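Local coordinates for TIR-like domain-containing protein (Prevotella corporis, PDB 7EBD) that is a bacterial STING-domain protein that forms a two-chain assembly and binds C2E in a pocket to which both subunits contribute, at residues A[12-17]-A[135-140]; A[72-77]-A[81-86]; A[87-90]-A[95-98]. All coordinates share one frame; numbering follows the deposited sequence.

Interaction 1. Residues A[12-17]-A[135-140]; sequences ISYFEG and NNFKRV. With C2E (9,9'-[(2R,3R,3aS,5S,7aR,9R,10R,10aS,12S,14aR)-3,5,10,12-tetrahydroxy-5,12-dioxidooctahydro-2H,7H-difuro[3,2-d:3',2'-j][1,3,7,9,2,8]tetraoxadiphosphacyclododecine-2,9-diyl]bis(2-amino-1,9-dihydro-6H-purin-6-one)), chain E.
Phe137 and Val140, about one helical turn apart, are the two residues by which helical segment 135-140 touches segment 12-17, meeting Tyr14 and Ile12 respectively. The interface is small, with 132 Å² buried in total, and wholly apolar; no hydrogen bond crosses it. Just before Phe137, Asn136 accepts a bond from Arg139 NH2 through its OD1 and is tied by ND2 to Ser7 OG and Thr8 OG1 at the start of helix 6-28. Phe137 reaches Tyr14 with the far end of its ring: CZ of Phe137 lies 3.8 Å from CD2 of Tyr14. Both side chains have CG anti to the backbone N (chi1 174° in Phe137, 180° in Tyr14), and the two cross at about a right angle, CZ meeting CD2. Around this point Phe137 also packs on Ile10, Ala11 and Met49.

Helix 124-146 thereby packs on helix 6-28, the helix of this STING domain that carries the pocket residues Ser13, Tyr14 and Gly17. The tyrosine ring takes the contact through to the ligand. While CD2 meets Phe137, CD1, the other ortho carbon beside CG, stands 3.5 Å from O4' of C2E, a ribose oxygen that lies at the ring edge near its plane. Tyr14 OH is hydrogen-bonded to Asp99 OD2, which restrains the far end of the ring. One turn on along the same helix, Gly17 O comes within 3.5 Å of C2E C8.

The last residue of its segment, Val140, directs its CB toward segment 12-17, and its CG1 lies 4.3 Å from CG1 of Ile12, a loose aliphatic contact beside Ala11.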
loop_
_atom_site.group_PDB
_atom_site.type_symbol
_atom_site.label_atom_id
_atom_site.label_comp_id
_atom_site.label_asym_id
_atom_site.label_seq_id
_atom_site.Cartn_x
_atom_site.Cartn_y
_atom_site.Cartn_z
ATOM N N ILE A 12 -4.344 9.704 0.472
ATOM C CA ILE A 12 -3.085 10.289 0.018
ATOM C C ILE A 12 -2.060 9.197 -0.270
ATOM O O ILE A 12 -1.356 9.239 -1.287
ATOM C CB ILE A 12 -2.553 11.301 1.049
ATOM C CG1 ILE A 12 -3.549 12.443 1.246
ATOM C CG2 ILE A 12 -1.221 11.860 0.593
ATOM C CD1 ILE A 12 -3.127 13.435 2.308
ATOM N N SER A 13 -1.953 8.207 0.622
ATOM C CA SER A 13 -1.009 7.114 0.402
ATOM C C SER A 13 -1.379 6.305 -0.833
ATOM O O SER A 13 -0.503 5.923 -1.619
ATOM C CB SER A 13 -0.951 6.210 1.633
ATOM O OG SER A 13 -0.298 6.851 2.712
ATOM N N TYR A 14 -2.674 6.049 -1.031
ATOM C CA TYR A 14 -3.118 5.303 -2.203
ATOM C C TYR A 14 -2.825 6.068 -3.488
ATOM O O TYR A 14 -2.415 5.474 -4.493
ATOM C CB TYR A 14 -4.612 4.999 -2.073
ATOM C CG TYR A 14 -5.212 4.232 -3.228
ATOM C CD1 TYR A 14 -4.770 2.954 -3.544
ATOM C CD2 TYR A 14 -6.243 4.775 -3.985
ATOM C CE1 TYR A 14 -5.324 2.245 -4.594
ATOM C CE2 TYR A 14 -6.806 4.072 -5.036
ATOM C CZ TYR A 14 -6.340 2.809 -5.337
ATOM O OH TYR A 14 -6.895 2.106 -6.382
ATOM N N PHE A 15 -3.007 7.389 -3.469
ATOM C CA PHE A 15 -2.734 8.192 -4.656
ATOM C C PHE A 15 -1.240 8.252 -4.952
ATOM O O PHE A 15 -0.824 8.100 -6.106
ATOM C CB PHE A 15 -3.307 9.597 -4.470
ATOM C CG PHE A 15 -2.999 10.538 -5.603
ATOM C CD1 PHE A 15 -3.787 10.556 -6.742
ATOM C CD2 PHE A 15 -1.924 11.411 -5.523
ATOM C CE1 PHE A 15 -3.504 11.422 -7.782
ATOM C CE2 PHE A 15 -1.636 12.277 -6.561
ATOM C CZ PHE A 15 -2.427 12.283 -7.692
ATOM N N GLU A 16 -0.417 8.458 -3.920
ATOM C CA GLU A 16 1.022 8.591 -4.128
ATOM C C GLU A 16 1.658 7.267 -4.529
ATOM O O GLU A 16 2.605 7.244 -5.325
ATOM C CB GLU A 16 1.686 9.141 -2.866
ATOM C CG GLU A 16 1.351 10.594 -2.554
ATOM C CD GLU A 16 1.763 11.541 -3.666
ATOM O OE1 GLU A 16 0.942 12.397 -4.058
ATOM O OE2 GLU A 16 2.904 11.425 -4.158
ATOM N N GLY A 17 1.165 6.156 -3.986
ATOM C CA GLY A 17 1.774 4.867 -4.222
ATOM C C GLY A 17 1.198 4.044 -5.351
ATOM O O GLY A 17 1.712 2.955 -5.622
ATOM N N ASN A 135 -16.855 8.095 1.971
ATOM C CA ASN A 135 -17.103 9.314 1.211
ATOM C C ASN A 135 -15.927 10.273 1.310
ATOM O O ASN A 135 -15.557 10.908 0.316
ATOM C CB ASN A 135 -18.385 9.987 1.698
ATOM C CG ASN A 135 -19.618 9.148 1.433
ATOM O OD1 ASN A 135 -19.658 8.366 0.483
ATOM N ND2 ASN A 135 -20.635 9.310 2.272
ATOM N N ASN A 136 -15.312 10.378 2.490
ATOM C CA ASN A 136 -14.144 11.242 2.625
ATOM C C ASN A 136 -12.963 10.703 1.827
ATOM O O ASN A 136 -12.228 11.478 1.201
ATOM C CB ASN A 136 -13.768 11.399 4.096
ATOM C CG ASN A 136 -12.623 12.367 4.300
ATOM O OD1 ASN A 136 -12.787 13.578 4.151
ATOM N ND2 ASN A 136 -11.451 11.839 4.636
ATOM N N PHE A 137 -12.761 9.383 1.841
ATOM C CA PHE A 137 -11.715 8.783 1.019
ATOM C C PHE A 137 -11.928 9.120 -0.451
ATOM O O PHE A 137 -11.000 9.555 -1.143
ATOM C CB PHE A 137 -11.686 7.267 1.238
ATOM C CG PHE A 137 -10.744 6.531 0.322
ATOM C CD1 PHE A 137 -9.420 6.340 0.678
ATOM C CD2 PHE A 137 -11.188 6.011 -0.885
ATOM C CE1 PHE A 137 -8.555 5.657 -0.156
ATOM C CE2 PHE A 137 -10.326 5.330 -1.724
ATOM C CZ PHE A 137 -9.007 5.152 -1.358
ATOM N N LYS A 138 -13.158 8.932 -0.939
ATOM C CA LYS A 138 -13.453 9.220 -2.339
ATOM C C LYS A 138 -13.263 10.699 -2.653
ATOM O O LYS A 138 -12.743 11.053 -3.717
ATOM C CB LYS A 138 -14.874 8.772 -2.680
ATOM C CG LYS A 138 -15.059 7.263 -2.661
ATOM C CD LYS A 138 -16.398 6.853 -3.253
ATOM C CE LYS A 138 -17.554 7.473 -2.491
ATOM N NZ LYS A 138 -18.866 7.091 -3.078
ATOM N N ARG A 139 -13.665 11.579 -1.734
ATOM C CA ARG A 139 -13.535 13.013 -1.970
ATOM C C ARG A 139 -12.071 13.429 -2.044
ATOM O O ARG A 139 -11.674 14.181 -2.942
ATOM C CB ARG A 139 -14.258 13.790 -0.869
ATOM C CG ARG A 139 -14.107 15.299 -0.975
ATOM C CD ARG A 139 -14.627 16.002 0.270
ATOM N NE ARG A 139 -13.830 15.686 1.453
ATOM C CZ ARG A 139 -12.757 16.373 1.838
ATOM N NH1 ARG A 139 -12.349 17.420 1.134
ATOM N NH2 ARG A 139 -12.094 16.014 2.929
ATOM N N VAL A 140 -11.251 12.949 -1.107
ATOM C CA VAL A 140 -9.832 13.294 -1.120
ATOM C C VAL A 140 -9.157 12.726 -2.363
ATOM O O VAL A 140 -8.334 13.396 -3.001
ATOM C CB VAL A 140 -9.144 12.812 0.170
ATOM C CG1 VAL A 140 -7.642 13.038 0.091
ATOM C CG2 VAL A 140 -9.728 13.526 1.381
HETATM P P1 C2E E . 2.134 1.731 -0.600
HETATM O O2P C2E E . 3.388 1.432 -1.387
HETATM O O1P C2E E . 2.172 3.216 -0.359
HETATM O "O5'" C2E E . 0.746 1.506 -1.442
HETATM C "C5'" C2E E . -0.415 2.092 -0.939
HETATM C "C4'" C2E E . -1.649 1.413 -1.599
HETATM O "O4'" C2E E . -1.633 1.625 -2.886
HETATM C "C3'" C2E E . -1.577 -0.121 -1.435
HETATM O "O3'" C2E E . -2.198 -0.484 -0.294
HETATM C "C2'" C2E E . -2.345 -0.618 -2.673
HETATM O "O2'" C2E E . -3.819 -0.570 -2.427
HETATM C "C1'" C2E E . -2.045 0.238 -3.617
HETATM N N9 C2E E . -0.954 -0.255 -4.411
HETATM C C8 C2E E . 0.329 0.059 -4.179
HETATM N N7 C2E E . 1.017 -0.606 -5.133
HETATM C C5 C2E E . 0.154 -1.287 -5.898
HETATM C C6 C2E E . 0.349 -2.204 -7.113
HETATM O O6 C2E E . 1.433 -2.416 -7.536
HETATM N N1 C2E E . -0.785 -2.807 -7.740
HETATM C C2 C2E E . -2.108 -2.560 -7.234
HETATM N N2 C2E E . -3.261 -3.171 -7.868
HETATM N N3 C2E E . -2.295 -1.687 -6.078
HETATM C C4 C2E E . -1.108 -1.062 -5.436
HETATM P P11 C2E E . -1.800 -2.022 0.202
HETATM O O21 C2E E . -2.190 -3.144 -0.731
HETATM O O11 C2E E . -2.597 -2.261 1.462
HETATM O O5A C2E E . -0.213 -1.964 0.648
HETATM C C5A C2E E . -0.051 -1.261 1.850
HETATM C C4A C2E E . 1.390 -1.106 2.146
HETATM O O4A C2E E . 1.947 -2.272 2.334
HETATM C C3A C2E E . 2.193 -0.420 0.839
HETATM O O3A C2E E . 2.113 1.077 0.920
HETATM C C2A C2E E . 3.355 -0.786 0.942
HETATM O O2A C2E E . 4.112 0.076 1.917
HETATM C C1A C2E E . 3.233 -2.281 1.544
HETATM N N91 C2E E . 3.172 -3.154 0.570
HETATM C C81 C2E E . 2.110 -3.735 -0.019
HETATM N N71 C2E E . 2.590 -4.560 -0.970
HETATM C C51 C2E E . 3.917 -4.480 -0.951
HETATM C C61 C2E E . 4.984 -5.180 -1.790
HETATM O O61 C2E E . 4.664 -5.947 -2.630
HETATM N N11 C2E E . 6.367 -4.907 -1.561
HETATM C C21 C2E E . 6.753 -3.970 -0.537
HETATM N N21 C2E E . 8.159 -3.691 -0.303
HETATM N N31 C2E E . 5.731 -3.304 0.262
HETATM C C41 C2E E . 4.289 -3.597 0.016
#

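Interaction 2. Residues A[72-77]-A[81-86]; sequences ETQMST and NYPIHI. With C2E (9,9'-[(2R,3R,3aS,5S,7aR,9R,10R,10aS,12S,14aR)-3,5,10,12-tetrahydroxy-5,12-dioxidooctahydro-2H,7H-difuro[3,2-d:3',2'-j][1,3,7,9,2,8]tetraoxadiphosphacyclododecine-2,9-diyl]bis(2-amino-1,9-dihydro-6H-purin-6-one)), chain E.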
loop_
_atom_site.group_PDB
_atom_site.type_symbol
_atom_site.label_atom_id
_atom_site.label_comp_id
_atom_site.label_asym_id
_atom_site.label_seq_id
_atom_site.Cartn_x
_atom_site.Cartn_y
_atom_site.Cartn_z
ATOM N N GLU A 72 -4.475 -10.597 -15.451
ATOM C CA GLU A 72 -3.374 -10.012 -14.701
ATOM C C GLU A 72 -2.324 -9.455 -15.652
ATOM O O GLU A 72 -1.859 -10.158 -16.554
ATOM C CB GLU A 72 -2.753 -11.068 -13.791
ATOM C CG GLU A 72 -3.703 -11.576 -12.723
ATOM C CD GLU A 72 -3.892 -10.607 -11.582
ATOM O OE1 GLU A 72 -4.841 -10.807 -10.797
ATOM O OE2 GLU A 72 -3.111 -9.639 -11.477
ATOM N N THR A 73 -1.948 -8.192 -15.449
ATOM C CA THR A 73 -0.901 -7.548 -16.231
ATOM C C THR A 73 -0.054 -6.693 -15.298
ATOM O O THR A 73 -0.312 -6.609 -14.092
ATOM C CB THR A 73 -1.485 -6.703 -17.372
ATOM O OG1 THR A 73 -2.566 -5.906 -16.875
ATOM C CG2 THR A 73 -1.984 -7.588 -18.505
ATOM N N GLN A 74 0.964 -6.043 -15.861
ATOM C CA GLN A 74 1.828 -5.184 -15.066
ATOM C C GLN A 74 2.317 -4.018 -15.914
ATOM O O GLN A 74 2.350 -4.082 -17.145
ATOM C CB GLN A 74 3.014 -5.961 -14.481
ATOM C CG GLN A 74 3.933 -6.589 -15.512
ATOM C CD GLN A 74 5.071 -7.360 -14.870
ATOM O OE1 GLN A 74 4.853 -8.186 -13.984
ATOM N NE2 GLN A 74 6.295 -7.088 -15.310
HETATM N N MSE A 75 2.689 -2.945 -15.221
HETATM C CA MSE A 75 3.240 -1.742 -15.829
HETATM C C MSE A 75 4.657 -1.504 -15.316
HETATM O O MSE A 75 4.894 -1.526 -14.107
HETATM C CB MSE A 75 2.373 -0.521 -15.511
HETATM C CG MSE A 75 0.880 -0.684 -15.756
HETATM SE SE MSE A 75 -0.108 0.808 -14.963
HETATM C CE MSE A 75 -1.860 0.525 -15.767
ATOM N N SER A 76 5.597 -1.268 -16.225
ATOM C CA SER A 76 6.967 -0.943 -15.848
ATOM C C SER A 76 7.073 0.557 -15.597
ATOM O O SER A 76 6.862 1.360 -16.513
ATOM C CB SER A 76 7.950 -1.384 -16.931
ATOM O OG SER A 76 8.086 -2.794 -16.948
ATOM N N THR A 77 7.402 0.932 -14.364
ATOM C CA THR A 77 7.486 2.328 -13.962
ATOM C C THR A 77 8.897 2.655 -13.490
ATOM O O THR A 77 9.633 1.781 -13.022
ATOM C CB THR A 77 6.476 2.651 -12.849
ATOM O OG1 THR A 77 6.514 4.053 -12.556
ATOM C CG2 THR A 77 6.795 1.862 -11.587
ATOM N N ASN A 81 10.902 0.679 -7.612
ATOM C CA ASN A 81 11.891 -0.348 -7.910
ATOM C C ASN A 81 11.287 -1.627 -8.475
ATOM O O ASN A 81 12.043 -2.518 -8.877
ATOM C CB ASN A 81 12.686 -0.663 -6.644
ATOM C CG ASN A 81 11.795 -0.859 -5.429
ATOM O OD1 ASN A 81 10.754 -0.213 -5.301
ATOM N ND2 ASN A 81 12.203 -1.745 -4.528
ATOM N N TYR A 82 9.964 -1.746 -8.522
ATOM C CA TYR A 82 9.319 -2.932 -9.064
ATOM C C TYR A 82 8.053 -2.528 -9.804
ATOM O O TYR A 82 7.465 -1.482 -9.506
ATOM C CB TYR A 82 8.987 -3.953 -7.961
ATOM C CG TYR A 82 8.172 -3.428 -6.801
ATOM C CD1 TYR A 82 8.780 -2.778 -5.734
ATOM C CD2 TYR A 82 6.796 -3.621 -6.751
ATOM C CE1 TYR A 82 8.039 -2.315 -4.662
ATOM C CE2 TYR A 82 6.048 -3.164 -5.682
ATOM C CZ TYR A 82 6.673 -2.511 -4.642
ATOM O OH TYR A 82 5.928 -2.054 -3.580
ATOM N N PRO A 83 7.617 -3.329 -10.777
ATOM C CA PRO A 83 6.468 -2.932 -11.599
ATOM C C PRO A 83 5.174 -2.889 -10.799
ATOM O O PRO A 83 5.054 -3.454 -9.709
ATOM C CB PRO A 83 6.411 -4.018 -12.680
ATOM C CG PRO A 83 7.092 -5.193 -12.067
ATOM C CD PRO A 83 8.187 -4.614 -11.221
ATOM N N ILE A 84 4.198 -2.192 -11.369
ATOM C CA ILE A 84 2.871 -2.067 -10.777
ATOM C C ILE A 84 1.989 -3.170 -11.341
ATOM O O ILE A 84 1.721 -3.203 -12.545
ATOM C CB ILE A 84 2.268 -0.685 -11.067
ATOM C CG1 ILE A 84 3.259 0.416 -10.694
ATOM C CG2 ILE A 84 0.947 -0.511 -10.325
ATOM C CD1 ILE A 84 2.891 1.764 -11.252
ATOM N N HIS A 85 1.529 -4.070 -10.479
ATOM C CA HIS A 85 0.666 -5.156 -10.915
ATOM C C HIS A 85 -0.790 -4.709 -10.899
ATOM O O HIS A 85 -1.241 -4.044 -9.962
ATOM C CB HIS A 85 0.860 -6.387 -10.033
ATOM C CG HIS A 85 2.195 -7.046 -10.204
ATOM N ND1 HIS A 85 2.419 -8.051 -11.121
ATOM C CD2 HIS A 85 3.378 -6.841 -9.577
ATOM C CE1 HIS A 85 3.680 -8.437 -11.051
ATOM N NE2 HIS A 85 4.284 -7.719 -10.122
ATOM N N ILE A 86 -1.522 -5.074 -11.950
ATOM C CA ILE A 86 -2.884 -4.610 -12.168
ATOM C C ILE A 86 -3.699 -5.737 -12.789
ATOM O O ILE A 86 -3.168 -6.760 -13.224
ATOM C CB ILE A 86 -2.930 -3.374 -13.087
ATOM C CG1 ILE A 86 -2.056 -3.622 -14.319
ATOM C CG2 ILE A 86 -2.489 -2.126 -12.339
ATOM C CD1 ILE A 86 -2.534 -2.934 -15.568
HETATM P P1 C2E E . 2.134 1.731 -0.600
HETATM O O2P C2E E . 3.388 1.432 -1.387
HETATM O O1P C2E E . 2.172 3.216 -0.359
HETATM O "O5'" C2E E . 0.746 1.506 -1.442
HETATM C "C5'" C2E E . -0.415 2.092 -0.939
HETATM C "C4'" C2E E . -1.649 1.413 -1.599
HETATM O "O4'" C2E E . -1.633 1.625 -2.886
HETATM C "C3'" C2E E . -1.577 -0.121 -1.435
HETATM O "O3'" C2E E . -2.198 -0.484 -0.294
HETATM C "C2'" C2E E . -2.345 -0.618 -2.673
HETATM O "O2'" C2E E . -3.819 -0.570 -2.427
HETATM C "C1'" C2E E . -2.045 0.238 -3.617
HETATM N N9 C2E E . -0.954 -0.255 -4.411
HETATM C C8 C2E E . 0.329 0.059 -4.179
HETATM N N7 C2E E . 1.017 -0.606 -5.133
HETATM C C5 C2E E . 0.154 -1.287 -5.898
HETATM C C6 C2E E . 0.349 -2.204 -7.113
HETATM O O6 C2E E . 1.433 -2.416 -7.536
HETATM N N1 C2E E . -0.785 -2.807 -7.740
HETATM C C2 C2E E . -2.108 -2.560 -7.234
HETATM N N2 C2E E . -3.261 -3.171 -7.868
HETATM N N3 C2E E . -2.295 -1.687 -6.078
HETATM C C4 C2E E . -1.108 -1.062 -5.436
HETATM P P11 C2E E . -1.800 -2.022 0.202
HETATM O O21 C2E E . -2.190 -3.144 -0.731
HETATM O O11 C2E E . -2.597 -2.261 1.462
HETATM O O5A C2E E . -0.213 -1.964 0.648
HETATM C C5A C2E E . -0.051 -1.261 1.850
HETATM C C4A C2E E . 1.390 -1.106 2.146
HETATM O O4A C2E E . 1.947 -2.272 2.334
HETATM C C3A C2E E . 2.193 -0.420 0.839
HETATM O O3A C2E E . 2.113 1.077 0.920
HETATM C C2A C2E E . 3.355 -0.786 0.942
HETATM O O2A C2E E . 4.112 0.076 1.917
HETATM C C1A C2E E . 3.233 -2.281 1.544
HETATM N N91 C2E E . 3.172 -3.154 0.570
HETATM C C81 C2E E . 2.110 -3.735 -0.019
HETATM N N71 C2E E . 2.590 -4.560 -0.970
HETATM C C51 C2E E . 3.917 -4.480 -0.951
HETATM C C61 C2E E . 4.984 -5.180 -1.790
HETATM O O61 C2E E . 4.664 -5.947 -2.630
HETATM N N11 C2E E . 6.367 -4.907 -1.561
HETATM C C21 C2E E . 6.753 -3.970 -0.537
HETATM N N21 C2E E . 8.159 -3.691 -0.303
HETATM N N31 C2E E . 5.731 -3.304 0.262
HETATM C C41 C2E E . 4.289 -3.597 0.016
#
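Thr73 to Met75 pair with Ile86 to Ile84 as antiparallel strands, their axes 4.6 Å apart at closest and their directions 152° apart. Thr73 with Ile86 and Met75 with Ile84 are hydrogen-bonded pairs, each closed by two N-H...O bonds, whereas Gln74 and His85 form the non-hydrogen-bonded pair between them. There the CA atoms come nearest, and Gln74 CA makes a CA-H...O contact of 3.2 Å with Ile84 O.

Thr73, Met75, Ile84 and Ile86 share one face. The selenomethionine at Met75 is extended beyond CG and crosses Ile86 at about a right angle, its CE 3.5 Å from Ile86 CD1. Thr73 OG1 is also near that methyl, but its polar partner is Ser88 OG. Past the strand end, Thr77 CG2 rests 3.9 Å from Ile84 CD1. Phe18 and Leu21 of helix 6-28 pack on Ile84, and Trp25 packs on Met75.

Gln74 and His85 occupy the other face, lying side by side and pointing the same way. With CG between its backbone N and carbonyl carbon (chi1 61°), Gln74 brings OE1 to 3.2 Å from His85 CE1. The amide and imidazole planes are 88° apart, and Gln74 NE2 runs beside Pro83 CG. NE2 of His85 is hydrogen-bonded to the same atom of His85 in the second subunit, close to Tyr82 and Pro83 of that chain.

Being in the non-hydrogen-bonded pair, His85 turns its backbone N and O away from segment 72-77 and toward a guanine of C2E. His85 O accepts from C2E N1 at 2.6 Å and, weakly, from N2, while His85 N gives a weak bond to O6. Hairpin pairing probably helps hold this strand edge for the guanine, and its backbone contacts resemble only in part those of a pairing base.

Interaction 3. Residues A[87-90]-A[95-98]; sequences VSKE and LEVY. With ACT (acetate ion), chain C.
Lys89 and Glu96 form a hydrogen-bonded antiparallel pair, each N donating to the other's O at 2.9 Å, within strands 87-90 and 95-98, whose axes approach to 4.7 Å. Tyr98 N adds a nearly straight bond to Val87 O, also 2.9 Å.

The long side chains of Lys89 and Glu96 run side by side on one face, the lysine methylenes beside the glutamate carboxylate, with Lys89 CD 4.1 Å from Glu96 OE2. Their charged ends stay 4.6 Å apart, NZ of Lys89 to OE2 of Glu96, beyond a salt bridge. OE2 is instead bonded by Tyr98 OH, which meets it from above the carboxylate plane, so the tyrosine and glutamate brace each other along one strand. Tyr98 also meets the ring of Tyr46.

On the other face Ser88 CB lies 3.9 Å from Val97 CG2, and Leu95 CD1 approaches Ser88 OG. With chi1 at 63°, that hydroxyl sits over its own backbone, flanked by N and C, and donates to an acetate ion, probably from the crystallisation liquor, which Asn71 ND2 also holds.

The pairing is that of a beta hairpin, strands 84-91 and 94-99, within a mixed sheet whose next strand, 42-47, bonds to the backbone of Leu95 and Val97.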
loop_
_atom_site.group_PDB
_atom_site.type_symbol
_atom_site.label_atom_id
_atom_site.label_comp_id
_atom_site.label_asym_id
_atom_site.label_seq_id
_atom_site.Cartn_x
_atom_site.Cartn_y
_atom_site.Cartn_z
ATOM N N VAL A 87 -5.008 -5.517 -12.840
ATOM C CA VAL A 87 -5.926 -6.339 -13.616
ATOM C C VAL A 87 -6.562 -5.448 -14.671
ATOM O O VAL A 87 -6.905 -4.291 -14.396
ATOM C CB VAL A 87 -6.998 -7.007 -12.733
ATOM C CG1 VAL A 87 -6.396 -8.170 -11.965
ATOM C CG2 VAL A 87 -7.595 -5.998 -11.773
ATOM N N SER A 88 -6.698 -5.974 -15.884
ATOM C CA SER A 88 -7.147 -5.146 -16.991
ATOM C C SER A 88 -7.912 -5.988 -17.999
ATOM O O SER A 88 -8.004 -7.213 -17.887
ATOM C CB SER A 88 -5.971 -4.441 -17.674
ATOM O OG SER A 88 -5.079 -5.383 -18.240
ATOM N N LYS A 89 -8.467 -5.297 -18.988
ATOM C CA LYS A 89 -9.141 -5.933 -20.107
ATOM C C LYS A 89 -9.087 -4.989 -21.301
ATOM O O LYS A 89 -8.679 -3.827 -21.190
ATOM C CB LYS A 89 -10.590 -6.304 -19.765
ATOM C CG LYS A 89 -11.529 -5.115 -19.668
ATOM C CD LYS A 89 -12.916 -5.536 -19.211
ATOM C CE LYS A 89 -13.873 -5.648 -20.387
ATOM N NZ LYS A 89 -15.290 -5.753 -19.939
ATOM N N GLU A 90 -9.493 -5.513 -22.452
ATOM C CA GLU A 90 -9.517 -4.770 -23.702
ATOM C C GLU A 90 -10.959 -4.439 -24.054
ATOM O O GLU A 90 -11.828 -5.316 -24.015
ATOM C CB GLU A 90 -8.864 -5.580 -24.824
ATOM C CG GLU A 90 -9.261 -5.151 -26.224
ATOM C CD GLU A 90 -8.770 -6.114 -27.288
ATOM O OE1 GLU A 90 -7.598 -6.537 -27.214
ATOM O OE2 GLU A 90 -9.559 -6.451 -28.196
ATOM N N LEU A 95 -7.557 0.222 -23.289
ATOM C CA LEU A 95 -7.112 -0.651 -22.209
ATOM C C LEU A 95 -7.781 -0.182 -20.922
ATOM O O LEU A 95 -7.504 0.920 -20.436
ATOM C CB LEU A 95 -5.593 -0.629 -22.072
ATOM C CG LEU A 95 -5.042 -1.440 -20.896
ATOM C CD1 LEU A 95 -5.213 -2.933 -21.130
ATOM C CD2 LEU A 95 -3.589 -1.095 -20.634
ATOM N N GLU A 96 -8.672 -1.011 -20.376
ATOM C CA GLU A 96 -9.399 -0.677 -19.155
ATOM C C GLU A 96 -8.753 -1.417 -17.990
ATOM O O GLU A 96 -8.838 -2.645 -17.904
ATOM C CB GLU A 96 -10.878 -1.033 -19.281
ATOM C CG GLU A 96 -11.585 -0.348 -20.437
ATOM C CD GLU A 96 -13.084 -0.569 -20.413
ATOM O OE1 GLU A 96 -13.813 0.221 -21.050
ATOM O OE2 GLU A 96 -13.534 -1.526 -19.749
ATOM N N VAL A 97 -8.093 -0.669 -17.109
ATOM C CA VAL A 97 -7.472 -1.199 -15.904
ATOM C C VAL A 97 -8.417 -0.951 -14.742
ATOM O O VAL A 97 -9.030 0.119 -14.652
ATOM C CB VAL A 97 -6.104 -0.537 -15.657
ATOM C CG1 VAL A 97 -5.438 -1.117 -14.421
ATOM C CG2 VAL A 97 -5.217 -0.689 -16.879
ATOM N N TYR A 98 -8.544 -1.929 -13.851
ATOM C CA TYR A 98 -9.405 -1.791 -12.687
ATOM C C TYR A 98 -8.605 -2.029 -11.414
ATOM O O TYR A 98 -7.641 -2.799 -11.402
ATOM C CB TYR A 98 -10.593 -2.767 -12.748
ATOM C CG TYR A 98 -11.595 -2.464 -13.844
ATOM C CD1 TYR A 98 -11.354 -2.841 -15.157
ATOM C CD2 TYR A 98 -12.786 -1.811 -13.557
ATOM C CE1 TYR A 98 -12.270 -2.565 -16.158
ATOM C CE2 TYR A 98 -13.707 -1.533 -14.550
ATOM C CZ TYR A 98 -13.445 -1.912 -15.848
ATOM O OH TYR A 98 -14.361 -1.635 -16.838
HETATM C C ACT C . -4.707 -7.460 -21.298
HETATM O O ACT C . -5.500 -6.951 -20.455
HETATM O OXT ACT C . -3.930 -8.446 -21.157
HETATM C CH3 ACT C . -4.699 -6.770 -22.693
#

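In the fold
Interactions 2 and 3 are consecutive pairings in one sheet: strand 84-91 joins 71-75 in the first and 94-99 in the second. Their centres are 13 Å apart, and they touch through a probable hydrogen bond, Thr73 OG1 to Ser88 OG at 2.9 Å, and through packing of Ile86 CD1 on Val97 CG1 at 3.6 Å. Interaction 1, whose two helical segments enclose both hairpins along the chain, is centred about 20 Å from interaction 2 and 21 Å from interaction 3. Interactions 1 and 2, their nearest atoms about 6 Å apart, both reach C2E, the former mainly at a ribose and also at guanine C8, the latter at guanine, and both meet the second subunit.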